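PDB 2WW2: alpha-1,2-mannosidase from Bacteroides thetaiotaomicron, which hydrolyses alpha-mannosides with inversion at the anomeric centre, as a calcium-dependent member of glycoside hydrolase family 92. Local coordinates for residues F7-N12 and T108-S113; V32-G37 and G261-Q266; P13-E18 and Y288-R293; V132-F137 and D255-S260. All coordinates share one frame; numbering follows the deposited sequence.

Interaction 1. Residues F7-N12 and T108-S113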
loop_
_atom_site.group_PDB
_atom_site.type_symbol
_atom_site.label_atom_id
_atom_site.label_comp_id
_atom_site.label_asym_id
_atom_site.label_seq_id
_atom_site.Cartn_x
_atom_site.Cartn_y
_atom_site.Cartn_z
ATOM N N PHE A 7 12.368 -39.235 12.657
ATOM C CA PHE A 7 12.088 -38.164 11.713
ATOM C C PHE A 7 10.596 -37.937 11.480
ATOM O O PHE A 7 10.149 -36.778 11.417
ATOM C CB PHE A 7 12.846 -38.387 10.399
ATOM C CG PHE A 7 14.332 -38.173 10.542
ATOM C CD1 PHE A 7 14.809 -37.128 11.333
ATOM C CD2 PHE A 7 15.227 -39.011 9.943
ATOM C CE1 PHE A 7 16.180 -36.925 11.498
ATOM C CE2 PHE A 7 16.590 -38.827 10.105
ATOM C CZ PHE A 7 17.065 -37.783 10.877
ATOM N N VAL A 8 9.812 -39.010 11.425
ATOM C CA VAL A 8 8.362 -38.847 11.156
ATOM C C VAL A 8 7.666 -38.161 12.334
ATOM O O VAL A 8 6.631 -37.533 12.156
ATOM C CB VAL A 8 7.663 -40.195 10.795
ATOM C CG1 VAL A 8 7.495 -41.047 12.054
ATOM C CG2 VAL A 8 6.306 -39.953 10.131
ATOM N N ASP A 9 8.249 -38.256 13.532
ATOM C CA ASP A 9 7.690 -37.587 14.726
ATOM C C ASP A 9 7.719 -36.058 14.600
ATOM O O ASP A 9 6.990 -35.353 15.306
ATOM C CB ASP A 9 8.439 -38.000 16.012
ATOM C CG ASP A 9 8.264 -39.473 16.343
ATOM O OD1 ASP A 9 7.179 -40.007 16.050
ATOM O OD2 ASP A 9 9.197 -40.093 16.903
ATOM N N TYR A 10 8.561 -35.543 13.714
ATOM C CA TYR A 10 8.624 -34.103 13.492
ATOM C C TYR A 10 7.536 -33.604 12.524
ATOM O O TYR A 10 7.302 -32.398 12.406
ATOM C CB TYR A 10 10.004 -33.714 12.961
ATOM C CG TYR A 10 11.090 -33.860 14.003
ATOM C CD1 TYR A 10 11.083 -33.061 15.161
ATOM C CD2 TYR A 10 12.114 -34.771 13.837
ATOM C CE1 TYR A 10 12.086 -33.176 16.130
ATOM C CE2 TYR A 10 13.125 -34.909 14.824
ATOM C CZ TYR A 10 13.087 -34.100 15.952
ATOM O OH TYR A 10 14.057 -34.211 16.916
ATOM N N VAL A 11 6.859 -34.524 11.841
ATOM C CA VAL A 11 5.953 -34.119 10.763
ATOM C C VAL A 11 4.610 -33.625 11.298
ATOM O O VAL A 11 3.947 -34.340 12.044
ATOM C CB VAL A 11 5.698 -35.261 9.753
ATOM C CG1 VAL A 11 4.628 -34.854 8.708
ATOM C CG2 VAL A 11 7.005 -35.650 9.064
ATOM N N ASN A 12 4.200 -32.428 10.871
ATOM C CA ASN A 12 2.861 -31.925 11.167
ATOM C C ASN A 12 2.090 -31.789 9.868
ATOM O O ASN A 12 2.328 -30.844 9.120
ATOM C CB ASN A 12 2.935 -30.551 11.845
ATOM C CG ASN A 12 1.552 -29.978 12.126
ATOM O OD1 ASN A 12 0.548 -30.700 12.057
ATOM N ND2 ASN A 12 1.492 -28.705 12.453
ATOM N N THR A 108 -1.019 -37.377 11.985
ATOM C CA THR A 108 0.356 -37.730 11.603
ATOM C C THR A 108 0.241 -38.392 10.236
ATOM O O THR A 108 -0.870 -38.722 9.808
ATOM C CB THR A 108 1.007 -38.756 12.563
ATOM O OG1 THR A 108 0.452 -40.060 12.351
ATOM C CG2 THR A 108 0.818 -38.366 14.017
ATOM N N PRO A 109 1.374 -38.559 9.527
ATOM C CA PRO A 109 1.316 -39.166 8.195
ATOM C C PRO A 109 0.903 -40.632 8.231
ATOM O O PRO A 109 0.414 -41.142 7.226
ATOM C CB PRO A 109 2.771 -39.071 7.697
ATOM C CG PRO A 109 3.349 -37.918 8.468
ATOM C CD PRO A 109 2.698 -37.981 9.822
ATOM N N TYR A 110 1.147 -41.309 9.362
ATOM C CA TYR A 110 0.984 -42.752 9.454
ATOM C C TYR A 110 -0.292 -43.140 10.217
ATOM O O TYR A 110 -0.602 -44.313 10.339
ATOM C CB TYR A 110 2.221 -43.387 10.141
ATOM C CG TYR A 110 2.463 -42.830 11.519
ATOM C CD1 TYR A 110 1.828 -43.381 12.634
ATOM C CD2 TYR A 110 3.315 -41.745 11.715
ATOM C CE1 TYR A 110 2.037 -42.851 13.910
ATOM C CE2 TYR A 110 3.519 -41.211 12.972
ATOM C CZ TYR A 110 2.892 -41.770 14.067
ATOM O OH TYR A 110 3.102 -41.213 15.326
ATOM N N ASN A 111 -1.014 -42.142 10.725
ATOM C CA ASN A 111 -2.236 -42.359 11.475
ATOM C C ASN A 111 -2.930 -41.037 11.798
ATOM O O ASN A 111 -2.316 -40.106 12.283
ATOM C CB ASN A 111 -1.943 -43.089 12.812
ATOM C CG ASN A 111 -3.218 -43.481 13.550
ATOM O OD1 ASN A 111 -3.820 -44.524 13.263
ATOM N ND2 ASN A 111 -3.633 -42.661 14.502
ATOM N N TYR A 112 -4.229 -40.972 11.542
ATOM C CA TYR A 112 -5.048 -39.874 12.010
ATOM C C TYR A 112 -6.044 -40.416 13.031
ATOM O O TYR A 112 -6.761 -41.389 12.757
ATOM C CB TYR A 112 -5.795 -39.243 10.829
ATOM C CG TYR A 112 -6.723 -38.109 11.248
ATOM C CD1 TYR A 112 -6.296 -36.781 11.222
ATOM C CD2 TYR A 112 -8.020 -38.373 11.679
ATOM C CE1 TYR A 112 -7.148 -35.730 11.618
ATOM C CE2 TYR A 112 -8.888 -37.335 12.062
ATOM C CZ TYR A 112 -8.445 -36.027 12.022
ATOM O OH TYR A 112 -9.294 -35.024 12.408
ATOM N N SER A 113 -6.074 -39.804 14.217
ATOM C CA SER A 113 -6.978 -40.248 15.280
ATOM C C SER A 113 -7.804 -39.039 15.756
ATOM O O SER A 113 -7.281 -37.929 15.871
ATOM C CB SER A 113 -6.173 -40.842 16.443
ATOM O OG SER A 113 -7.013 -41.196 17.539
HETATM O O HOH W 1 4.695 -39.418 15.623
#
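Val11 and Pro109 make the tightest meeting of this contact: CG1 of Val11 presses on CG of Pro109 at 3.3 Å, closer than ordinary van der Waals packing. Val11 reaches the proline ring because its CG1 lies anti to the backbone N (chi1 174°). Three residues earlier, Val8 completes the apolar patch, its CG2 lying 4.0 Å from CG of Pro109 and 3.8 Å from CD2 of Tyr110, the latter approach coming at the edge of the phenol ring, near its plane. OG1 of Thr108 sits over one face of that ring. The contact sets the N-terminal loop against the turn into strand 111-116 of the beta domain, with Trp267 and Tyr292 packing on the same side chains. The polar side is looser. Asp9 OD1 and Tyr110 OH stand 4.3 Å apart, with a water between them whose distance to Tyr110 OH is so short that its details are doubtful. Asp9 is also held by a salt bridge to Arg264 and, through OD2, by the backbone N of Glu6. With no direct hydrogen bond joining the segments, cohesion rests on two valines fitted against a proline and a tyrosine edge, fringed by a charged, hydrated margin.

Interaction 2. Residues V32-G37 and G261-Q266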
loop_
_atom_site.group_PDB
_atom_site.type_symbol
_atom_site.label_atom_id
_atom_site.label_comp_id
_atom_site.label_asym_id
_atom_site.label_seq_id
_atom_site.Cartn_x
_atom_site.Cartn_y
_atom_site.Cartn_z
ATOM N N VAL A 32 -3.208 -38.808 5.274
ATOM C CA VAL A 32 -2.709 -40.065 5.823
ATOM C C VAL A 32 -2.321 -40.945 4.629
ATOM O O VAL A 32 -3.147 -41.235 3.742
ATOM C CB VAL A 32 -3.787 -40.752 6.653
ATOM C CG1 VAL A 32 -3.288 -42.124 7.181
ATOM C CG2 VAL A 32 -4.201 -39.842 7.814
ATOM N N ALA A 33 -1.053 -41.346 4.566
ATOM C CA ALA A 33 -0.571 -41.983 3.345
ATOM C C ALA A 33 0.758 -42.679 3.591
ATOM O O ALA A 33 1.305 -42.604 4.683
ATOM C CB ALA A 33 -0.373 -40.908 2.234
ATOM N N VAL A 34 1.265 -43.349 2.565
ATOM C CA VAL A 34 2.697 -43.647 2.494
ATOM C C VAL A 34 3.202 -42.849 1.297
ATOM O O VAL A 34 2.405 -42.393 0.485
ATOM C CB VAL A 34 3.020 -45.162 2.353
ATOM C CG1 VAL A 34 2.628 -45.921 3.620
ATOM C CG2 VAL A 34 2.317 -45.782 1.119
ATOM N N PRO A 35 4.525 -42.668 1.184
ATOM C CA PRO A 35 5.017 -41.794 0.120
ATOM C C PRO A 35 4.540 -42.216 -1.273
ATOM O O PRO A 35 4.575 -43.408 -1.615
ATOM C CB PRO A 35 6.544 -41.927 0.248
ATOM C CG PRO A 35 6.739 -42.210 1.746
ATOM C CD PRO A 35 5.609 -43.135 2.071
ATOM N N TRP A 36 4.118 -41.229 -2.057
ATOM C CA TRP A 36 3.566 -41.435 -3.422
ATOM C C TRP A 36 2.415 -42.449 -3.502
ATOM O O TRP A 36 2.171 -43.030 -4.556
ATOM C CB TRP A 36 4.670 -41.821 -4.419
ATOM C CG TRP A 36 5.849 -40.887 -4.351
ATOM C CD1 TRP A 36 5.942 -39.623 -4.889
ATOM C CD2 TRP A 36 7.075 -41.125 -3.661
ATOM N NE1 TRP A 36 7.174 -39.075 -4.589
ATOM C CE2 TRP A 36 7.881 -39.972 -3.825
ATOM C CE3 TRP A 36 7.576 -42.206 -2.928
ATOM C CZ2 TRP A 36 9.164 -39.875 -3.287
ATOM C CZ3 TRP A 36 8.859 -42.107 -2.382
ATOM C CH2 TRP A 36 9.632 -40.944 -2.562
ATOM N N GLY A 37 1.721 -42.677 -2.398
ATOM C CA GLY A 37 0.699 -43.714 -2.393
ATOM C C GLY A 37 -0.447 -43.446 -3.364
ATOM O O GLY A 37 -0.884 -42.312 -3.523
ATOM N N GLY A 261 2.269 -48.917 12.303
ATOM C CA GLY A 261 3.705 -49.238 12.439
ATOM C C GLY A 261 4.404 -49.351 11.089
ATOM O O GLY A 261 5.526 -48.867 10.904
ATOM N N LYS A 262 3.765 -50.017 10.138
ATOM C CA LYS A 262 4.358 -50.137 8.820
ATOM C C LYS A 262 4.509 -48.779 8.114
ATOM O O LYS A 262 5.534 -48.519 7.489
ATOM C CB LYS A 262 3.517 -51.061 7.946
ATOM C CG LYS A 262 3.549 -52.521 8.362
ATOM C CD LYS A 262 2.663 -53.319 7.405
ATOM C CE LYS A 262 2.814 -54.811 7.601
ATOM N NZ LYS A 262 2.116 -55.490 6.465
ATOM N N ALA A 263 3.488 -47.927 8.184
ATOM C CA ALA A 263 3.570 -46.611 7.548
ATOM C C ALA A 263 4.614 -45.741 8.252
ATOM O O ALA A 263 5.343 -44.970 7.627
ATOM C CB ALA A 263 2.206 -45.930 7.556
ATOM N N ARG A 264 4.706 -45.892 9.564
ATOM C CA ARG A 264 5.673 -45.139 10.321
ATOM C C ARG A 264 7.089 -45.522 9.865
ATOM O O ARG A 264 7.966 -44.659 9.668
ATOM C CB ARG A 264 5.506 -45.500 11.791
ATOM C CG ARG A 264 6.309 -44.660 12.685
ATOM C CD ARG A 264 6.509 -45.343 13.997
ATOM N NE ARG A 264 5.426 -45.073 14.918
ATOM C CZ ARG A 264 5.303 -43.944 15.603
ATOM N NH1 ARG A 264 6.179 -42.962 15.424
ATOM N NH2 ARG A 264 4.286 -43.799 16.456
ATOM N N GLU A 265 7.313 -46.826 9.705
ATOM C CA GLU A 265 8.608 -47.299 9.215
ATOM C C GLU A 265 8.901 -46.788 7.804
ATOM O O GLU A 265 10.010 -46.348 7.519
ATOM C CB GLU A 265 8.694 -48.826 9.261
ATOM C CG GLU A 265 10.014 -49.360 8.732
ATOM C CD GLU A 265 10.166 -50.839 8.976
ATOM O OE1 GLU A 265 9.350 -51.614 8.439
ATOM O OE2 GLU A 265 11.098 -51.228 9.706
ATOM N N GLN A 266 7.904 -46.815 6.921
ATOM C CA GLN A 266 8.113 -46.269 5.576
ATOM C C GLN A 266 8.492 -44.784 5.613
ATOM O O GLN A 266 9.444 -44.345 4.950
ATOM C CB GLN A 266 6.860 -46.480 4.720
ATOM C CG GLN A 266 6.634 -47.954 4.389
ATOM C CD GLN A 266 7.827 -48.543 3.632
ATOM O OE1 GLN A 266 8.202 -48.041 2.568
ATOM N NE2 GLN A 266 8.435 -49.586 4.185
#
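Val34, Gln266 and Ala263 contribute most of the surface buried where the loop 32-37 meets the helical segment 261-266. The helix residues, three apart, share one face, and Val34 points its side chain at them. On the valine a single methyl does the touching: CG1 of Val34 is 4.0 Å from CB of Ala263 and 4.4 Å from CB of Gln266. The torsion explains this branch: CG1, anti to the carbonyl carbon (chi1 -67°), is carried to the helix. Gln266 takes part through its CB, which also meets CD of Pro35 at 4.4 Å. The small alanine lets the backbones come close, with the CA atoms of Val34 and Ala263 5.9 Å apart. No hydrogen bond crosses this apolar contact. From Val34 to Gly37 the chain makes a type II beta turn, closed by Gly37 N bonding to Val34 O. The loop, which precedes strand 40-44, rests on helix 256-271 where the N-terminal beta domain meets the sequence assigned to the catalytic family; Trp267 of that helix donates its indole N-H to Ala33 O, while the loop itself is tied by backbone bonds, Ala33 to Pro109 and Val32 to Trp41.

Interaction 3. Residues P13-E18 and Y288-R293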
loop_
_atom_site.group_PDB
_atom_site.type_symbol
_atom_site.label_atom_id
_atom_site.label_comp_id
_atom_site.label_asym_id
_atom_site.label_seq_id
_atom_site.Cartn_x
_atom_site.Cartn_y
_atom_site.Cartn_z
ATOM N N PRO A 13 1.176 -32.736 9.584
ATOM C CA PRO A 13 0.400 -32.707 8.335
ATOM C C PRO A 13 -0.556 -31.517 8.303
ATOM O O PRO A 13 -1.115 -31.200 7.258
ATOM C CB PRO A 13 -0.394 -34.012 8.375
ATOM C CG PRO A 13 0.375 -34.919 9.336
ATOM C CD PRO A 13 0.870 -33.924 10.391
ATOM N N LEU A 14 -0.744 -30.858 9.443
ATOM C CA LEU A 14 -1.566 -29.639 9.463
ATOM C C LEU A 14 -0.772 -28.346 9.287
ATOM O O LEU A 14 -1.347 -27.249 9.364
ATOM C CB LEU A 14 -2.337 -29.562 10.767
ATOM C CG LEU A 14 -3.436 -30.602 10.869
ATOM C CD1 LEU A 14 -4.030 -30.624 12.280
ATOM C CD2 LEU A 14 -4.515 -30.329 9.810
ATOM N N MET A 15 0.534 -28.455 9.059
ATOM C CA MET A 15 1.346 -27.261 8.843
ATOM C C MET A 15 0.777 -26.448 7.699
ATOM O O MET A 15 0.576 -26.977 6.612
ATOM C CB MET A 15 2.791 -27.616 8.508
ATOM C CG MET A 15 3.613 -26.406 8.068
ATOM S SD MET A 15 5.348 -26.762 7.766
ATOM C CE MET A 15 5.858 -25.323 6.823
ATOM N N GLY A 16 0.537 -25.163 7.935
ATOM C CA GLY A 16 0.014 -24.276 6.884
ATOM C C GLY A 16 -1.448 -24.548 6.505
ATOM O O GLY A 16 -1.965 -23.982 5.538
ATOM N N THR A 17 -2.136 -25.403 7.259
ATOM C CA THR A 17 -3.559 -25.644 6.976
ATOM C C THR A 17 -4.394 -24.338 6.992
ATOM O O THR A 17 -5.439 -24.241 6.334
ATOM C CB THR A 17 -4.173 -26.713 7.914
ATOM O OG1 THR A 17 -5.434 -27.134 7.392
ATOM C CG2 THR A 17 -4.372 -26.173 9.347
ATOM N N GLU A 18 -3.942 -23.334 7.743
ATOM C CA GLU A 18 -4.606 -22.018 7.747
ATOM C C GLU A 18 -3.832 -20.982 6.914
ATOM O O GLU A 18 -4.188 -19.796 6.901
ATOM C CB GLU A 18 -4.747 -21.487 9.176
ATOM C CG GLU A 18 -5.648 -22.318 10.085
ATOM C CD GLU A 18 -5.862 -21.644 11.437
ATOM O OE1 GLU A 18 -5.001 -21.780 12.327
ATOM O OE2 GLU A 18 -6.899 -20.977 11.619
ATOM N N TYR A 288 11.037 -31.420 8.262
ATOM C CA TYR A 288 10.462 -32.729 7.964
ATOM C C TYR A 288 9.011 -32.653 7.526
ATOM O O TYR A 288 8.570 -33.474 6.746
ATOM C CB TYR A 288 10.693 -33.715 9.133
ATOM C CG TYR A 288 12.149 -34.136 9.118
ATOM C CD1 TYR A 288 12.637 -34.915 8.066
ATOM C CD2 TYR A 288 13.044 -33.698 10.097
ATOM C CE1 TYR A 288 13.978 -35.284 7.997
ATOM C CE2 TYR A 288 14.391 -34.052 10.032
ATOM C CZ TYR A 288 14.844 -34.851 8.973
ATOM O OH TYR A 288 16.176 -35.217 8.883
ATOM N N SER A 289 8.273 -31.667 8.018
ATOM C CA SER A 289 6.917 -31.429 7.491
ATOM C C SER A 289 6.954 -31.059 6.014
ATOM O O SER A 289 6.183 -31.603 5.220
ATOM C CB SER A 289 6.217 -30.339 8.294
ATOM O OG SER A 289 6.053 -30.733 9.662
ATOM N N CYS A 290 7.850 -30.145 5.638
ATOM C CA CYS A 290 8.003 -29.797 4.216
ATOM C C CYS A 290 8.433 -31.007 3.406
ATOM O O CYS A 290 7.969 -31.193 2.274
ATOM C CB CYS A 290 9.015 -28.646 4.031
ATOM S SG CYS A 290 8.416 -27.060 4.635
ATOM N N LEU A 291 9.320 -31.836 3.966
ATOM C CA LEU A 291 9.784 -33.005 3.224
ATOM C C LEU A 291 8.621 -33.994 3.046
ATOM O O LEU A 291 8.410 -34.537 1.956
ATOM C CB LEU A 291 10.997 -33.675 3.914
ATOM C CG LEU A 291 11.654 -34.888 3.219
ATOM C CD1 LEU A 291 12.060 -34.563 1.742
ATOM C CD2 LEU A 291 12.841 -35.419 4.014
ATOM N N TYR A 292 7.862 -34.233 4.114
ATOM C CA TYR A 292 6.673 -35.095 4.000
ATOM C C TYR A 292 5.758 -34.624 2.875
ATOM O O TYR A 292 5.323 -35.426 2.035
ATOM C CB TYR A 292 5.924 -35.115 5.344
ATOM C CG TYR A 292 4.419 -35.193 5.272
ATOM C CD1 TYR A 292 3.774 -36.425 5.137
ATOM C CD2 TYR A 292 3.634 -34.046 5.401
ATOM C CE1 TYR A 292 2.371 -36.510 5.096
ATOM C CE2 TYR A 292 2.229 -34.121 5.366
ATOM C CZ TYR A 292 1.614 -35.358 5.224
ATOM O OH TYR A 292 0.239 -35.436 5.182
ATOM N N ARG A 293 5.496 -33.319 2.842
ATOM C CA ARG A 293 4.598 -32.750 1.845
ATOM C C ARG A 293 5.173 -33.010 0.461
ATOM O O ARG A 293 4.451 -33.272 -0.498
ATOM C CB ARG A 293 4.396 -31.239 2.103
ATOM C CG ARG A 293 3.249 -30.598 1.328
ATOM C CD ARG A 293 3.055 -29.100 1.663
ATOM N NE ARG A 293 1.993 -28.499 0.852
ATOM C CZ ARG A 293 0.913 -27.891 1.346
ATOM N NH1 ARG A 293 0.008 -27.377 0.523
ATOM N NH2 ARG A 293 0.741 -27.777 2.664
HETATM O O HOH W 2 1.729 -28.981 4.953
#
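Met15 and Pro13 make the apolar contacts with helix 281-294. The methionine side chain is fully extended, with CG anti to the backbone N (chi1 171°), and this brings its thioether to the helix: SD lies 3.7 Å from CB of Ser289, and CE is 3.8 Å from SG of Cys290. Pro13 meets Tyr292 at about a right angle, its CB 3.6 Å from the phenolic OH and its CA 3.8 Å from CE2, an approach oblique to the ring. The hydroxyl, hydrogen-bonded to Ala31 O, helps to fix the ring, and Ser289 O lies in plane at its edge. A phenylalanine in place of Tyr292 would probably leave Ala31 O without this partner and open a small gap beside CB of Pro13. These contacts join an N-terminal loop to a helix of the family 92 catalytic region, whose (alpha/alpha)6 barrel is paired in this family with an N-terminal beta-sandwich domain. The loop forms a type II turn from Leu14 to Thr17, with Gly16 at positive phi (71°), and leads on to Ser19, a ligand of a bound sodium ion; Tyr622, another ligand of that ion, packs on Cys290 and Arg293. The polar link is indirect. Met15 O and Arg293 NH2 stand 4.0 Å apart, and a water bridges them, donating to Met15 O and accepting from NH2, 2.8 Å from each; it lies at the edge of the guanidinium group, in its plane. Arg293 NH1 binds Asn27 O, while Ser289 OG is engaged by Arg285 O and Asn12 N.

Interaction 4. Residues V132-F137 and D255-S260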
loop_
_atom_site.group_PDB
_atom_site.type_symbol
_atom_site.label_atom_id
_atom_site.label_comp_id
_atom_site.label_asym_id
_atom_site.label_seq_id
_atom_site.Cartn_x
_atom_site.Cartn_y
_atom_site.Cartn_z
ATOM N N VAL A 132 -6.772 -49.077 7.235
ATOM C CA VAL A 132 -7.441 -49.829 8.291
ATOM C C VAL A 132 -7.862 -48.824 9.345
ATOM O O VAL A 132 -7.093 -47.924 9.643
ATOM C CB VAL A 132 -6.532 -50.940 8.880
ATOM C CG1 VAL A 132 -7.206 -51.634 10.061
ATOM C CG2 VAL A 132 -6.177 -51.979 7.797
ATOM N N PHE A 133 -9.102 -48.949 9.836
ATOM C CA PHE A 133 -9.654 -48.096 10.887
ATOM C C PHE A 133 -9.790 -48.920 12.171
ATOM O O PHE A 133 -10.017 -50.138 12.107
ATOM C CB PHE A 133 -11.095 -47.660 10.551
ATOM C CG PHE A 133 -11.219 -46.665 9.416
ATOM C CD1 PHE A 133 -11.695 -45.372 9.654
ATOM C CD2 PHE A 133 -10.894 -47.029 8.116
ATOM C CE1 PHE A 133 -11.827 -44.454 8.612
ATOM C CE2 PHE A 133 -11.022 -46.101 7.064
ATOM C CZ PHE A 133 -11.493 -44.825 7.310
ATOM N N GLU A 134 -9.732 -48.255 13.323
ATOM C CA GLU A 134 -10.277 -48.827 14.549
ATOM C C GLU A 134 -11.408 -47.880 14.932
ATOM O O GLU A 134 -11.317 -46.679 14.679
ATOM C CB GLU A 134 -9.224 -48.850 15.666
ATOM C CG GLU A 134 -8.886 -47.398 16.143
ATOM C CD GLU A 134 -7.795 -47.302 17.209
ATOM O OE1 GLU A 134 -7.631 -48.267 18.006
ATOM O OE2 GLU A 134 -7.106 -46.239 17.237
ATOM N N VAL A 135 -12.498 -48.397 15.497
ATOM C CA VAL A 135 -13.528 -47.520 16.027
ATOM C C VAL A 135 -13.867 -47.980 17.447
ATOM O O VAL A 135 -14.107 -49.163 17.662
ATOM C CB VAL A 135 -14.829 -47.544 15.183
ATOM C CG1 VAL A 135 -15.854 -46.591 15.809
ATOM C CG2 VAL A 135 -14.567 -47.196 13.691
ATOM N N SER A 136 -13.847 -47.050 18.405
ATOM C CA SER A 136 -14.318 -47.310 19.756
ATOM C C SER A 136 -15.665 -46.599 19.965
ATOM O O SER A 136 -15.718 -45.365 20.039
ATOM C CB SER A 136 -13.280 -46.786 20.753
ATOM O OG SER A 136 -13.649 -47.080 22.079
ATOM N N PHE A 137 -16.759 -47.356 20.041
ATOM C CA PHE A 137 -18.099 -46.752 20.147
ATOM C C PHE A 137 -18.427 -46.408 21.602
ATOM O O PHE A 137 -18.067 -47.160 22.486
ATOM C CB PHE A 137 -19.179 -47.729 19.634
ATOM C CG PHE A 137 -19.190 -47.910 18.128
ATOM C CD1 PHE A 137 -19.764 -46.955 17.303
ATOM C CD2 PHE A 137 -18.643 -49.038 17.558
ATOM C CE1 PHE A 137 -19.797 -47.122 15.938
ATOM C CE2 PHE A 137 -18.664 -49.220 16.187
ATOM C CZ PHE A 137 -19.236 -48.248 15.374
ATOM N N ASP A 255 -4.732 -55.079 11.912
ATOM C CA ASP A 255 -5.425 -54.077 12.724
ATOM C C ASP A 255 -4.750 -52.726 12.494
ATOM O O ASP A 255 -3.746 -52.678 11.798
ATOM C CB ASP A 255 -5.461 -54.470 14.201
ATOM C CG ASP A 255 -4.081 -54.641 14.809
ATOM O OD1 ASP A 255 -3.058 -54.223 14.219
ATOM O OD2 ASP A 255 -4.021 -55.209 15.911
ATOM N N VAL A 256 -5.289 -51.639 13.049
ATOM C CA VAL A 256 -4.742 -50.308 12.759
ATOM C C VAL A 256 -3.303 -50.165 13.268
ATOM O O VAL A 256 -2.478 -49.503 12.640
ATOM C CB VAL A 256 -5.639 -49.149 13.290
ATOM C CG1 VAL A 256 -5.566 -49.049 14.807
ATOM C CG2 VAL A 256 -5.212 -47.802 12.646
ATOM N N GLN A 257 -2.997 -50.819 14.380
ATOM C CA GLN A 257 -1.639 -50.775 14.936
ATOM C C GLN A 257 -0.606 -51.325 13.951
ATOM O O GLN A 257 0.495 -50.782 13.826
ATOM C CB GLN A 257 -1.571 -51.568 16.253
ATOM C CG GLN A 257 -2.320 -50.891 17.435
ATOM C CD GLN A 257 -3.854 -50.875 17.290
ATOM O OE1 GLN A 257 -4.463 -51.735 16.608
ATOM N NE2 GLN A 257 -4.492 -49.881 17.951
ATOM N N LEU A 258 -0.956 -52.407 13.256
ATOM C CA LEU A 258 -0.035 -53.007 12.285
ATOM C C LEU A 258 0.234 -52.044 11.119
ATOM O O LEU A 258 1.392 -51.796 10.765
ATOM C CB LEU A 258 -0.564 -54.341 11.743
ATOM C CG LEU A 258 0.418 -55.098 10.819
ATOM C CD1 LEU A 258 1.624 -55.594 11.607
ATOM C CD2 LEU A 258 -0.255 -56.284 10.098
ATOM N N ILE A 259 -0.833 -51.499 10.535
ATOM C CA ILE A 259 -0.704 -50.592 9.383
ATOM C C ILE A 259 0.019 -49.300 9.784
ATOM O O ILE A 259 0.877 -48.777 9.058
ATOM C CB ILE A 259 -2.095 -50.250 8.771
ATOM C CG1 ILE A 259 -2.861 -51.542 8.422
ATOM C CG2 ILE A 259 -1.953 -49.290 7.544
ATOM C CD1 ILE A 259 -2.053 -52.594 7.603
ATOM N N SER A 260 -0.336 -48.789 10.952
ATOM C CA SER A 260 0.331 -47.621 11.509
ATOM C C SER A 260 1.858 -47.830 11.644
ATOM O O SER A 260 2.640 -46.990 11.183
ATOM C CB SER A 260 -0.287 -47.285 12.873
ATOM O OG SER A 260 0.358 -46.173 13.471
HETATM O O HOH W 3 -8.035 -51.861 14.084
#
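Helix-on-sheet packing is the theme here: the first turn of helix 256-271, N-capped by Asp255, lies against strand 130-136 of the N-terminal beta domain. The axes of strand 132-136 and helix 256-260 approach to 7.9 Å and run at 138° to each other. Val132 buries the most surface. Its CG2 butts against CG1 of Ile259 at 3.4 Å, a tight carbon pair in which the two side chains meet at about a right angle, while its CG1 rests 3.6 Å from Val256 N. Val256 settles between the strand residues, CG2 lying 3.5 Å from Val132 O and CG1 turned to the carboxylate arm of Glu134, 3.7 Å from CD. CG of Glu134 sits between the backbone N and the carbonyl carbon (chi1 69°), which sets the extended arm obliquely over CG1 of the valine, and its OE1 stands 3.5 Å from NE2 of Gln257. The charge is met by partners outside: Ser123 and Gln121 bond to OE2, and Lys228 makes a salt bridge with OE1. An alanine at Glu134 would probably uncover CG1 of Val256 and leave Lys228 without this carboxylate. A water accepts from Val256 N and donates over a longer distance to Phe133 O, linking strand and helix backbones. In the capping bond, Leu258 N donates to Asp255 OD1 at 2.9 Å, nearly in line with the carboxylate C-O bond.

Of the four contacts, interaction 1 begins earliest in the chain, at 7-12, and closes a loop of about a hundred residues onto the turn before strand 111-116. Interaction 3 starts directly after it, at 13-18, but closes only at helix 281-294, so the two cross. Interaction 2, from 32-37 to 261-266, also crosses interaction 1 and lies wholly within the span of interaction 3. Innermost is interaction 4, 132-137 with 255-260, enclosed by both 2 and 3 and in series with 1. Interactions 2 and 4 share helix 256-271. Together the four bind the N-terminal loops and beta domain to helices 256-271 and 281-294.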